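Local coordinates for protein flavodoxin (Aquifex aeolicus, PDB 2ARK) that binds FMN and probably serves as a low-potential electron donor to a number of redox enzymes, at residues Cys92-Ser97 / Arg155-Arg160. Residues are numbered along the deposited sequence; the frame is centred on the assembly and turned at random.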
loop_
_atom_site.group_PDB
_atom_site.type_symbol
_atom_site.label_atom_id
_atom_site.label_comp_id
_atom_site.label_asym_id
_atom_site.label_seq_id
_atom_site.Cartn_x
_atom_site.Cartn_y
_atom_site.Cartn_z
ATOM N N CYS A 92 -7.236 -14.633 -1.653
ATOM C CA CYS A 92 -7.837 -13.290 -1.773
ATOM C C CYS A 92 -8.282 -12.830 -0.372
ATOM O O CYS A 92 -8.068 -13.556 0.603
ATOM C CB CYS A 92 -9.021 -13.337 -2.722
ATOM S SG CYS A 92 -10.287 -14.561 -2.234
ATOM N N ALA A 93 -8.915 -11.652 -0.299
ATOM C CA ALA A 93 -9.142 -10.909 0.942
ATOM C C ALA A 93 -10.556 -10.380 0.953
ATOM O O ALA A 93 -11.138 -10.172 -0.113
ATOM C CB ALA A 93 -8.120 -9.706 1.054
ATOM N N PHE A 94 -11.118 -10.137 2.133
ATOM C CA PHE A 94 -12.379 -9.357 2.222
ATOM C C PHE A 94 -12.491 -8.619 3.550
ATOM O O PHE A 94 -11.813 -8.990 4.528
ATOM C CB PHE A 94 -13.613 -10.202 1.925
ATOM C CG PHE A 94 -13.782 -11.415 2.832
ATOM C CD1 PHE A 94 -13.108 -12.622 2.553
ATOM C CD2 PHE A 94 -14.683 -11.375 3.921
ATOM C CE1 PHE A 94 -13.286 -13.745 3.370
ATOM C CE2 PHE A 94 -14.879 -12.507 4.742
ATOM C CZ PHE A 94 -14.168 -13.687 4.479
ATOM N N SER A 95 -13.298 -7.567 3.606
ATOM C CA SER A 95 -13.275 -6.716 4.790
ATOM C C SER A 95 -14.502 -5.822 4.874
ATOM O O SER A 95 -15.044 -5.358 3.842
ATOM C CB SER A 95 -12.009 -5.832 4.786
ATOM O OG SER A 95 -11.858 -5.096 6.002
ATOM N N SER A 96 -14.933 -5.590 6.113
ATOM C CA SER A 96 -16.077 -4.759 6.414
ATOM C C SER A 96 -15.493 -3.632 7.236
ATOM O O SER A 96 -14.667 -3.887 8.119
ATOM C CB SER A 96 -17.082 -5.558 7.253
ATOM O OG SER A 96 -18.195 -4.771 7.640
ATOM N N SER A 97 -15.900 -2.396 6.944
ATOM C CA SER A 97 -15.475 -1.208 7.710
ATOM C C SER A 97 -16.678 -0.487 8.262
ATOM O O SER A 97 -17.790 -0.870 7.996
ATOM C CB SER A 97 -14.645 -0.256 6.837
ATOM O OG SER A 97 -15.357 0.069 5.648
ATOM N N ARG A 155 -20.349 -13.274 -2.597
ATOM C CA ARG A 155 -20.474 -14.471 -3.372
ATOM C C ARG A 155 -19.473 -14.534 -4.524
ATOM O O ARG A 155 -18.822 -15.568 -4.724
ATOM C CB ARG A 155 -21.891 -14.575 -3.893
ATOM C CG ARG A 155 -22.957 -14.810 -2.847
ATOM C CD ARG A 155 -24.265 -15.280 -3.540
ATOM N NE ARG A 155 -25.403 -15.149 -2.633
ATOM C CZ ARG A 155 -26.258 -14.124 -2.627
ATOM N NH1 ARG A 155 -26.137 -13.140 -3.520
ATOM N NH2 ARG A 155 -27.254 -14.091 -1.734
ATOM N N ARG A 156 -19.334 -13.443 -5.272
ATOM C CA ARG A 156 -18.440 -13.444 -6.434
ATOM C C ARG A 156 -16.974 -13.761 -6.097
ATOM O O ARG A 156 -16.296 -14.486 -6.856
ATOM C CB ARG A 156 -18.518 -12.133 -7.225
ATOM C CG ARG A 156 -17.792 -12.210 -8.573
ATOM C CD ARG A 156 -18.458 -13.287 -9.484
ATOM N NE ARG A 156 -19.905 -13.141 -9.407
ATOM C CZ ARG A 156 -20.623 -12.351 -10.193
ATOM N NH1 ARG A 156 -21.922 -12.270 -10.010
ATOM N NH2 ARG A 156 -20.055 -11.663 -11.167
ATOM N N LEU A 157 -16.494 -13.209 -4.978
ATOM C CA LEU A 157 -15.165 -13.521 -4.485
ATOM C C LEU A 157 -14.910 -15.018 -4.356
ATOM O O LEU A 157 -13.931 -15.522 -4.884
ATOM C CB LEU A 157 -14.900 -12.820 -3.156
ATOM C CG LEU A 157 -13.405 -12.918 -2.753
ATOM C CD1 LEU A 157 -12.446 -12.015 -3.643
ATOM C CD2 LEU A 157 -13.245 -12.653 -1.294
ATOM N N GLY A 158 -15.802 -15.723 -3.647
ATOM C CA GLY A 158 -15.670 -17.158 -3.432
ATOM C C GLY A 158 -15.774 -17.941 -4.723
ATOM O O GLY A 158 -15.053 -18.931 -4.907
ATOM N N ARG A 159 -16.685 -17.497 -5.594
ATOM C CA ARG A 159 -16.878 -18.003 -6.964
ATOM C C ARG A 159 -15.582 -17.950 -7.777
ATOM O O ARG A 159 -15.178 -18.950 -8.366
ATOM C CB ARG A 159 -17.901 -17.122 -7.692
ATOM C CG ARG A 159 -18.845 -17.780 -8.660
ATOM C CD ARG A 159 -18.288 -18.884 -9.545
ATOM N NE ARG A 159 -19.172 -20.030 -9.438
ATOM C CZ ARG A 159 -19.970 -20.534 -10.375
ATOM N NH1 ARG A 159 -20.000 -20.087 -11.616
ATOM N NH2 ARG A 159 -20.723 -21.550 -10.044
ATOM N N ARG A 160 -14.973 -16.766 -7.837
ATOM C CA ARG A 160 -13.741 -16.584 -8.583
ATOM C C ARG A 160 -12.587 -17.359 -7.947
ATOM O O ARG A 160 -11.754 -17.925 -8.651
ATOM C CB ARG A 160 -13.422 -15.095 -8.773
ATOM C CG ARG A 160 -12.334 -14.783 -9.830
ATOM C CD ARG A 160 -12.607 -15.290 -11.262
ATOM N NE ARG A 160 -14.018 -15.213 -11.663
ATOM C CZ ARG A 160 -14.673 -14.087 -11.985
ATOM N NH1 ARG A 160 -14.058 -12.905 -11.971
ATOM N NH2 ARG A 160 -15.956 -14.152 -12.323
#
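The sulfur of Cys92 meets three carbons of Leu157, CG and both methyls, each in van der Waals contact; Cys92 SG to Leu157 CG is 3.6 Å. Cys92 turns its SG between its own backbone N and carbonyl carbon (chi1 56°), which lifts the sulfur from the strand against the leucine methyls. Both methyls share the sulfur and then differ in what else they touch. Leu157 CD1 also leans on the CB of Cys92 at 3.8 Å, whereas Leu157 CD2 reaches one residue further, 3.5 Å from Ala93 O, and then 3.8 Å from CD1 of Phe94. That last approach is oblique to the ring, and the two side chains cross at about a right angle. Leu157 carries its CG anti to the backbone N (chi1 -169°), projecting the branched end from the helix toward the strand. This is the layered alpha/beta packing of the flavodoxin fold: segment 155-160 of helix 148-168 runs nearly antiparallel to segment 92-97 of strand 90-97 in the parallel sheet, the two axes coming within 9.8 Å. Phe94 also touches Thr18 and Met21 of helix 17-30, which covers the same face, while Ala93 points to the other face and packs on Ile111 and Leu112 of helix 104-117. With Leu157 cut back to an alanine, the Cys92 sulfur and the CD1 side of the Phe94 ring would probably lose the methyls that pack against them from the helix, opening a gap between helix and sheet. Further around helix 148-168, Arg156 and Arg160, one turn apart, both form salt bridges with OD2 of Asp127 on strand 121-128.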